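Local coordinates for protein N-acetyl-beta-D glucosaminidase (Rhizomucor miehei CAU432, PDB 4ZM6) that combines a probable family 3 beta-N-acetylglucosaminidase with a GCN5-related glucosamine N-acetyltransferase region that binds acetyl-CoA, at residues A[368-374]-A[508-512]; A[646-650]-A[678-682]; A[830-834]-A[847-853]. One frame throughout, in Å; residues are numbered along the deposited sequence.

Interaction 1. Residues A[368-374]-A[508-512]; sequences YDRVPTV and AAVRL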
loop_
_atom_site.group_PDB
_atom_site.type_symbol
_atom_site.label_atom_id
_atom_site.label_comp_id
_atom_site.label_asym_id
_atom_site.label_seq_id
_atom_site.Cartn_x
_atom_site.Cartn_y
_atom_site.Cartn_z
ATOM N N TYR A 368 -1.358 2.943 31.298
ATOM C CA TYR A 368 -2.273 1.867 31.694
ATOM C C TYR A 368 -3.722 2.322 31.857
ATOM O O TYR A 368 -4.626 1.517 31.690
ATOM C CB TYR A 368 -1.783 1.139 32.951
ATOM C CG TYR A 368 -0.755 0.060 32.664
ATOM C CD1 TYR A 368 -1.124 -1.134 32.048
ATOM C CD2 TYR A 368 0.584 0.227 33.007
ATOM C CE1 TYR A 368 -0.190 -2.125 31.784
ATOM C CE2 TYR A 368 1.523 -0.759 32.746
ATOM C CZ TYR A 368 1.131 -1.932 32.135
ATOM O OH TYR A 368 2.059 -2.916 31.876
ATOM N N ASP A 369 -3.947 3.603 32.152
ATOM C CA ASP A 369 -5.311 4.160 32.184
ATOM C C ASP A 369 -5.996 4.154 30.813
ATOM O O ASP A 369 -7.219 4.321 30.721
ATOM C CB ASP A 369 -5.298 5.599 32.710
ATOM C CG ASP A 369 -5.020 5.685 34.198
ATOM O OD1 ASP A 369 -4.962 4.637 34.875
ATOM O OD2 ASP A 369 -4.868 6.816 34.699
ATOM N N ARG A 370 -5.205 3.988 29.757
ATOM C CA ARG A 370 -5.708 3.959 28.386
ATOM C C ARG A 370 -5.710 2.538 27.793
ATOM O O ARG A 370 -5.927 2.376 26.590
ATOM C CB ARG A 370 -4.841 4.876 27.505
ATOM C CG ARG A 370 -4.630 6.290 28.046
ATOM C CD ARG A 370 -3.502 7.024 27.323
ATOM N NE ARG A 370 -3.723 7.153 25.877
ATOM C CZ ARG A 370 -2.777 7.444 24.979
ATOM N NH1 ARG A 370 -1.510 7.624 25.350
ATOM N NH2 ARG A 370 -3.098 7.536 23.690
ATOM N N VAL A 371 -5.461 1.522 28.625
ATOM C CA VAL A 371 -5.289 0.137 28.146
ATOM C C VAL A 371 -6.549 -0.743 28.217
ATOM O O VAL A 371 -7.026 -1.203 27.183
ATOM C CB VAL A 371 -4.109 -0.563 28.859
ATOM C CG1 VAL A 371 -4.134 -2.069 28.639
ATOM C CG2 VAL A 371 -2.784 0.016 28.375
ATOM N N PRO A 372 -7.088 -0.997 29.421
ATOM C CA PRO A 372 -8.170 -1.979 29.443
ATOM C C PRO A 372 -9.412 -1.546 28.666
ATOM O O PRO A 372 -9.700 -0.352 28.556
ATOM C CB PRO A 372 -8.487 -2.128 30.933
ATOM C CG PRO A 372 -8.063 -0.841 31.534
ATOM C CD PRO A 372 -6.871 -0.390 30.745
ATOM N N THR A 373 -10.122 -2.539 28.134
ATOM C CA THR A 373 -11.297 -2.332 27.306
ATOM C C THR A 373 -12.524 -2.947 27.979
ATOM O O THR A 373 -12.467 -4.073 28.470
ATOM C CB THR A 373 -11.123 -3.008 25.928
ATOM O OG1 THR A 373 -9.823 -2.718 25.398
ATOM C CG2 THR A 373 -12.187 -2.535 24.958
ATOM N N VAL A 374 -13.625 -2.202 28.004
ATOM C CA VAL A 374 -14.924 -2.746 28.371
ATOM C C VAL A 374 -15.517 -3.275 27.077
ATOM O O VAL A 374 -15.769 -2.505 26.148
ATOM C CB VAL A 374 -15.842 -1.667 28.965
ATOM C CG1 VAL A 374 -17.220 -2.236 29.242
ATOM C CG2 VAL A 374 -15.223 -1.090 30.234
ATOM N N ALA A 508 -5.514 -0.385 36.753
ATOM C CA ALA A 508 -6.336 0.250 35.722
ATOM C C ALA A 508 -7.677 -0.454 35.505
ATOM O O ALA A 508 -8.693 0.192 35.263
ATOM C CB ALA A 508 -5.570 0.302 34.416
ATOM N N ALA A 509 -7.676 -1.780 35.581
ATOM C CA ALA A 509 -8.910 -2.548 35.432
ATOM C C ALA A 509 -9.904 -2.262 36.561
ATOM O O ALA A 509 -11.114 -2.186 36.328
ATOM C CB ALA A 509 -8.599 -4.034 35.363
ATOM N N VAL A 510 -9.392 -2.098 37.777
ATOM C CA VAL A 510 -10.235 -1.726 38.909
ATOM C C VAL A 510 -10.750 -0.295 38.757
ATOM O O VAL A 510 -11.934 -0.030 38.970
ATOM C CB VAL A 510 -9.490 -1.891 40.242
ATOM C CG1 VAL A 510 -10.261 -1.240 41.379
ATOM C CG2 VAL A 510 -9.268 -3.368 40.527
ATOM N N ARG A 511 -9.862 0.616 38.373
ATOM C CA ARG A 511 -10.258 2.003 38.099
ATOM C C ARG A 511 -11.415 2.074 37.097
ATOM O O ARG A 511 -12.352 2.857 37.270
ATOM C CB ARG A 511 -9.073 2.808 37.566
ATOM C CG ARG A 511 -7.920 2.930 38.546
ATOM C CD ARG A 511 -6.973 4.036 38.132
ATOM N NE ARG A 511 -7.544 5.348 38.427
ATOM C CZ ARG A 511 -7.201 6.485 37.823
ATOM N NH1 ARG A 511 -6.280 6.498 36.864
ATOM N NH2 ARG A 511 -7.796 7.621 38.179
ATOM N N LEU A 512 -11.338 1.235 36.064
ATOM C CA LEU A 512 -12.375 1.158 35.042
ATOM C C LEU A 512 -13.681 0.646 35.637
ATOM O O LEU A 512 -14.748 1.194 35.361
ATOM C CB LEU A 512 -11.937 0.234 33.902
ATOM C CG LEU A 512 -12.227 0.694 32.471
ATOM C CD1 LEU A 512 -11.974 -0.463 31.514
ATOM C CD2 LEU A 512 -13.643 1.219 32.314
#

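Interaction 2. Residues A[646-650]-A[678-682]; sequences CIKLG and GWRMD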
loop_
_atom_site.group_PDB
_atom_site.type_symbol
_atom_site.label_atom_id
_atom_site.label_comp_id
_atom_site.label_asym_id
_atom_site.label_seq_id
_atom_site.Cartn_x
_atom_site.Cartn_y
_atom_site.Cartn_z
ATOM N N CYS A 646 15.518 12.480 12.143
ATOM C CA CYS A 646 15.580 13.766 12.834
ATOM C C CYS A 646 14.300 14.495 12.488
ATOM O O CYS A 646 14.065 14.803 11.328
ATOM C CB CYS A 646 16.798 14.577 12.399
ATOM S SG CYS A 646 18.386 13.754 12.677
ATOM N N ILE A 647 13.466 14.749 13.489
ATOM C CA ILE A 647 12.150 15.325 13.263
ATOM C C ILE A 647 12.051 16.654 14.003
ATOM O O ILE A 647 12.634 16.810 15.069
ATOM C CB ILE A 647 11.018 14.369 13.715
ATOM C CG1 ILE A 647 11.414 12.903 13.509
ATOM C CG2 ILE A 647 9.745 14.634 12.926
ATOM C CD1 ILE A 647 10.386 11.912 14.029
ATOM N N LYS A 648 11.304 17.599 13.427
ATOM C CA LYS A 648 11.213 18.975 13.931
ATOM C C LYS A 648 9.765 19.391 14.157
ATOM O O LYS A 648 8.894 19.025 13.382
ATOM C CB LYS A 648 11.851 19.923 12.907
ATOM C CG LYS A 648 11.832 21.401 13.276
ATOM C CD LYS A 648 12.188 22.284 12.086
ATOM C CE LYS A 648 12.913 23.552 12.517
ATOM N NZ LYS A 648 12.119 24.359 13.480
ATOM N N LEU A 649 9.511 20.163 15.209
ATOM C CA LEU A 649 8.208 20.802 15.392
ATOM C C LEU A 649 8.206 22.120 14.628
ATOM O O LEU A 649 9.074 22.974 14.846
ATOM C CB LEU A 649 7.900 21.075 16.867
ATOM C CG LEU A 649 7.378 19.939 17.747
ATOM C CD1 LEU A 649 7.015 20.487 19.120
ATOM C CD2 LEU A 649 6.180 19.237 17.128
ATOM N N GLY A 650 7.214 22.287 13.758
ATOM C CA GLY A 650 7.171 23.416 12.843
ATOM C C GLY A 650 8.008 23.098 11.626
ATOM O O GLY A 650 8.440 21.960 11.446
ATOM N N GLY A 678 7.116 12.963 23.887
ATOM C CA GLY A 678 8.546 12.670 23.786
ATOM C C GLY A 678 9.393 13.712 23.079
ATOM O O GLY A 678 10.613 13.565 23.022
ATOM N N TRP A 679 8.765 14.754 22.533
ATOM C CA TRP A 679 9.496 15.826 21.862
ATOM C C TRP A 679 10.365 16.575 22.859
ATOM O O TRP A 679 9.900 16.924 23.938
ATOM C CB TRP A 679 8.534 16.820 21.193
ATOM C CG TRP A 679 7.844 16.295 19.966
ATOM C CD1 TRP A 679 6.665 15.614 19.915
ATOM C CD2 TRP A 679 8.291 16.418 18.611
ATOM N NE1 TRP A 679 6.355 15.303 18.620
ATOM C CE2 TRP A 679 7.333 15.787 17.797
ATOM C CE3 TRP A 679 9.409 16.995 18.008
ATOM C CZ2 TRP A 679 7.450 15.722 16.411
ATOM C CZ3 TRP A 679 9.527 16.930 16.631
ATOM C CH2 TRP A 679 8.553 16.295 15.848
ATOM N N ARG A 680 11.617 16.824 22.485
ATOM C CA ARG A 680 12.547 17.583 23.317
ATOM C C ARG A 680 12.458 19.095 23.023
ATOM O O ARG A 680 13.098 19.593 22.094
ATOM C CB ARG A 680 13.979 17.062 23.113
ATOM N N MET A 681 11.670 19.813 23.827
ATOM C CA MET A 681 11.492 21.265 23.668
ATOM C C MET A 681 12.698 22.022 24.227
ATOM O O MET A 681 13.263 21.626 25.242
ATOM C CB MET A 681 10.231 21.759 24.397
ATOM C CG MET A 681 8.951 20.975 24.132
ATOM S SD MET A 681 8.376 20.979 22.421
ATOM C CE MET A 681 7.901 22.693 22.211
ATOM N N ASP A 682 13.073 23.121 23.575
ATOM C CA ASP A 682 14.199 23.948 24.019
ATOM C C ASP A 682 13.836 24.774 25.248
ATOM O O ASP A 682 12.664 25.071 25.486
ATOM C CB ASP A 682 14.652 24.892 22.899
ATOM C CG ASP A 682 15.255 24.159 21.709
ATOM O OD1 ASP A 682 15.101 22.922 21.598
ATOM O OD2 ASP A 682 15.885 24.833 20.871
#

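Interaction 3. Residues A[830-834]-A[847-853]; sequences KSYVD and YKTWRSY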
loop_
_atom_site.group_PDB
_atom_site.type_symbol
_atom_site.label_atom_id
_atom_site.label_comp_id
_atom_site.label_asym_id
_atom_site.label_seq_id
_atom_site.Cartn_x
_atom_site.Cartn_y
_atom_site.Cartn_z
ATOM N N LYS A 830 5.283 48.108 7.339
ATOM C CA LYS A 830 5.488 47.133 8.419
ATOM C C LYS A 830 6.393 45.998 7.950
ATOM O O LYS A 830 6.144 45.404 6.909
ATOM C CB LYS A 830 4.142 46.576 8.888
ATOM C CG LYS A 830 3.227 47.627 9.509
ATOM C CD LYS A 830 1.786 47.137 9.605
ATOM C CE LYS A 830 0.813 48.260 9.940
ATOM N NZ LYS A 830 0.852 48.639 11.379
ATOM N N SER A 831 7.434 45.692 8.724
ATOM C CA SER A 831 8.495 44.777 8.281
ATOM C C SER A 831 8.648 43.545 9.179
ATOM O O SER A 831 8.653 43.655 10.399
ATOM C CB SER A 831 9.826 45.528 8.201
ATOM O OG SER A 831 10.860 44.689 7.725
ATOM N N TYR A 832 8.813 42.382 8.551
ATOM C CA TYR A 832 8.798 41.087 9.222
ATOM C C TYR A 832 10.182 40.452 9.237
ATOM O O TYR A 832 10.683 40.027 8.199
ATOM C CB TYR A 832 7.825 40.175 8.473
ATOM C CG TYR A 832 7.558 38.799 9.065
ATOM C CD1 TYR A 832 7.238 38.630 10.412
ATOM C CD2 TYR A 832 7.555 37.671 8.249
ATOM C CE1 TYR A 832 6.964 37.375 10.932
ATOM C CE2 TYR A 832 7.278 36.416 8.760
ATOM C CZ TYR A 832 6.983 36.270 10.099
ATOM O OH TYR A 832 6.708 35.011 10.585
ATOM N N VAL A 833 10.799 40.393 10.414
ATOM C CA VAL A 833 12.055 39.665 10.592
ATOM C C VAL A 833 11.756 38.390 11.374
ATOM O O VAL A 833 11.473 38.434 12.568
ATOM C CB VAL A 833 13.105 40.512 11.329
ATOM C CG1 VAL A 833 14.376 39.707 11.560
ATOM C CG2 VAL A 833 13.400 41.780 10.540
ATOM N N ASP A 834 11.822 37.256 10.688
ATOM C CA ASP A 834 11.316 36.003 11.224
ATOM C C ASP A 834 12.432 35.153 11.806
ATOM O O ASP A 834 13.538 35.125 11.269
ATOM C CB ASP A 834 10.552 35.222 10.141
ATOM C CG ASP A 834 11.428 34.821 8.958
ATOM O OD1 ASP A 834 12.044 35.708 8.334
ATOM O OD2 ASP A 834 11.489 33.614 8.638
ATOM N N TYR A 847 13.259 47.361 15.236
ATOM C CA TYR A 847 12.470 46.121 15.359
ATOM C C TYR A 847 12.227 45.742 16.819
ATOM O O TYR A 847 13.173 45.556 17.584
ATOM C CB TYR A 847 13.147 44.950 14.639
ATOM C CG TYR A 847 13.121 45.047 13.134
ATOM C CD1 TYR A 847 11.955 44.793 12.422
ATOM C CD2 TYR A 847 14.267 45.381 12.424
ATOM C CE1 TYR A 847 11.931 44.881 11.043
ATOM C CE2 TYR A 847 14.257 45.471 11.045
ATOM C CZ TYR A 847 13.090 45.222 10.357
ATOM O OH TYR A 847 13.093 45.321 8.985
ATOM N N LYS A 848 10.954 45.639 17.196
ATOM C CA LYS A 848 10.563 45.078 18.487
ATOM C C LYS A 848 9.908 43.719 18.244
ATOM O O LYS A 848 9.453 43.442 17.132
ATOM C CB LYS A 848 9.639 46.038 19.243
ATOM C CG LYS A 848 8.202 46.124 18.747
ATOM C CD LYS A 848 7.520 47.349 19.346
ATOM C CE LYS A 848 6.063 47.100 19.706
ATOM N NZ LYS A 848 5.193 47.033 18.504
ATOM N N THR A 849 9.867 42.868 19.270
ATOM C CA THR A 849 9.443 41.474 19.069
ATOM C C THR A 849 7.928 41.423 18.876
ATOM O O THR A 849 7.184 42.169 19.510
ATOM C CB THR A 849 9.869 40.494 20.203
ATOM O OG1 THR A 849 8.780 40.281 21.101
ATOM C CG2 THR A 849 11.095 40.979 20.982
ATOM N N TRP A 850 7.494 40.539 17.986
ATOM C CA TRP A 850 6.110 40.485 17.546
ATOM C C TRP A 850 5.406 39.263 18.120
ATOM O O TRP A 850 4.312 39.369 18.674
ATOM C CB TRP A 850 6.066 40.453 16.017
ATOM C CG TRP A 850 4.692 40.327 15.475
ATOM C CD1 TRP A 850 3.646 41.165 15.705
ATOM C CD2 TRP A 850 4.202 39.294 14.614
ATOM N NE1 TRP A 850 2.529 40.719 15.042
ATOM C CE2 TRP A 850 2.844 39.571 14.364
ATOM C CE3 TRP A 850 4.779 38.160 14.034
ATOM C CZ2 TRP A 850 2.050 38.757 13.551
ATOM C CZ3 TRP A 850 3.988 37.350 13.224
ATOM C CH2 TRP A 850 2.639 37.655 12.991
ATOM N N ARG A 851 6.030 38.102 17.949
ATOM C CA ARG A 851 5.528 36.849 18.492
ATOM C C ARG A 851 6.715 35.959 18.850
ATOM O O ARG A 851 7.784 36.073 18.244
ATOM C CB ARG A 851 4.640 36.135 17.467
ATOM C CG ARG A 851 3.385 36.885 17.047
ATOM C CD ARG A 851 2.323 36.877 18.132
ATOM N NE ARG A 851 1.178 37.731 17.801
ATOM C CZ ARG A 851 0.233 37.431 16.909
ATOM N NH1 ARG A 851 0.278 36.294 16.228
ATOM N NH2 ARG A 851 -0.766 38.273 16.688
ATOM N N SER A 852 6.525 35.066 19.823
ATOM C CA SER A 852 7.593 34.154 20.259
ATOM C C SER A 852 7.192 32.689 20.099
ATOM O O SER A 852 6.012 32.346 20.179
ATOM C CB SER A 852 7.980 34.441 21.713
ATOM O OG SER A 852 8.322 35.809 21.892
ATOM N N TYR A 853 8.184 31.834 19.866
ATOM C CA TYR A 853 7.965 30.395 19.709
ATOM C C TYR A 853 9.000 29.601 20.492
ATOM O O TYR A 853 10.116 30.063 20.699
ATOM C CB TYR A 853 8.053 29.983 18.234
ATOM C CG TYR A 853 7.356 30.921 17.274
ATOM C CD1 TYR A 853 8.026 32.009 16.739
ATOM C CD2 TYR A 853 6.033 30.715 16.895
ATOM C CE1 TYR A 853 7.403 32.869 15.860
ATOM C CE2 TYR A 853 5.400 31.576 16.009
ATOM C CZ TYR A 853 6.095 32.654 15.500
ATOM O OH TYR A 853 5.490 33.526 14.623
#

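Interaction 1. Residues A[368-374]-A[508-512]
D369 and R511 form a salt bridge at one end of this contact. D369 OD2 lies 2.6 Å from R511 NH1, at the edge of the guanidinium and in its plane. The carboxylate is not coplanar with that group. The two planes stand 55° apart. NH1 is the nitrogen that meets the carboxylate. OD2 is the nearer oxygen, and D369 OD1 is 3.0 Å from R511 NH1. D369 CG sits beside its backbone N, chi1 -72°, and this turns the carboxylate toward the helix. R511 bends at chi3, which brings NH1 round to D369. Its NE has a second acid partner, E516 OE2, so the guanidinium is shared between two carboxylates.

The rest is apolar. A508 CB faces the Y368–V371 turn, a type I beta turn, and packs 4.1 Å from Y368 CB. P372 CD lies on the same methyl. The proline ring then runs on to L512, with P372 CB 3.9 Å from L512 CD1. V374 has CG1 anti to its backbone N, chi1 176°. That leaves CG2 to meet both methyls of L512, with V374 CG2 3.5 Å from L512 CD2.

The turn joins helix 357-368 to strand 373-377, an edge strand of a six-stranded mixed sheet. T373 pairs there with V497 of strand 494-497. Helix 503-513 follows that strand and covers the turn and the start of strand 373-377. On another side, V371 packs against helix 99-105.

Interaction 2. Residues A[646-650]-A[678-682]
L649 lies over one face of the W679 indole. Its CD2 is 3.6 Å from the centroid of the six-membered ring and 9° off the ring normal, a CH-pi contact near the ring centre. L649 CG packs closer to the ring fusion, 3.6 Å from W679 CE3. The other leucine branch turns to M681, with L649 CD1 3.6 Å from M681 SD. The methionine reaches it because its chain bends at chi2 and chi3.

I647 meets the far end of the same indole. I647 CG2 lies 3.6 Å from W679 CH2, the two side chains crossing at about a right angle. The strand backbone between the two residues also borders the ring: W679 CZ3 is 3.5 Å from I647 O, and K648 N lies at the ring edge, in plane. The indole thus packs on both the side chains and the backbone of strand 646-649, and M681 extends the apolar patch.

Several second-shell groups hold the indole. W679 NE1 is hydrogen-bonded to H632 NE2, which ties the ring to helix 627-642. F674 of helix 665-677 meets the indole edge-to-face and also touches L649. L613 of strand 608-618 packs on it too. G678 ends helix 665-677 in a Schellman motif, and W679 follows directly.

Strand 646-649 runs parallel to strand 608-618, and G650 touches the bound acetyl-CoA. Strand 646-649, helix 665-677 and strand 680-681 come in this order along the chain, with short strand 660-661 before the helix. This order and the cofactor place the contact in the core of a GNAT acetyltransferase fold, where W679 packs helix 665-677 against strand 646-649, next to the acetyl-CoA pocket.

Interaction 3. Residues A[830-834]-A[847-853]
S831 carries OG anti to its backbone N, chi1 -178°, while Y847 holds its ring beside the backbone N. The two hydroxyls meet: S831 OG donates a hydrogen bond of 2.6 Å to Y847 OH. The tyrosine oxygen is also bonded to N820 OD1, so two partners fix the end of this ring. V833 covers one face of it. V833 CG2 sits 3.6 Å from the Y847 ring centroid, a CH-pi contact displaced toward the rim, and S831 O lies at the ring edge.

Y832 leaves the strand on the other side and reaches W850. Y832 CE1 is 3.8 Å from W850 CZ3. The ring planes stand at 89°, but the approach is oblique. F790 meets both rings edge-to-face. D688 OD2 is hydrogen-bonded to Y832 OH and to Y853 OH, linking the two tyrosines through one carboxylate.

The segments are not paired with each other. The axes of the two strand segments approach to 8.8 Å, and their directions differ by 63°. Strand 686-692 lies between strands 830-836 and 847-857, antiparallel to both. W850 and R851 both face D688 of this middle strand, a classic beta bulge. Strand 830-836 runs parallel to strand 794-802 after helix 811-825, consistent with a second GNAT-type fold, completed by a strand from the first acetyltransferase range.

Overall arrangement
The three contacts follow in series along the chain. Interaction 1 stands apart, in the six-stranded mixed sheet region. Its centre is 30 Å from that of interaction 2 and 47 Å from that of interaction 3. It still approaches the cofactor site: the side chain of D369 is about 6 Å from that of R520, which binds acetyl-CoA. Interactions 2 and 3 lie 22 Å apart between centres, in different acetyltransferase ranges. Both reach one mixed sheet, interaction 2 through strand 680-681. Strand 847-857 pairs with 680-681 and 686-692, and its end also bonds to I647 and L649. Strands are thus exchanged, consistent with two acetyltransferase halves that interlock.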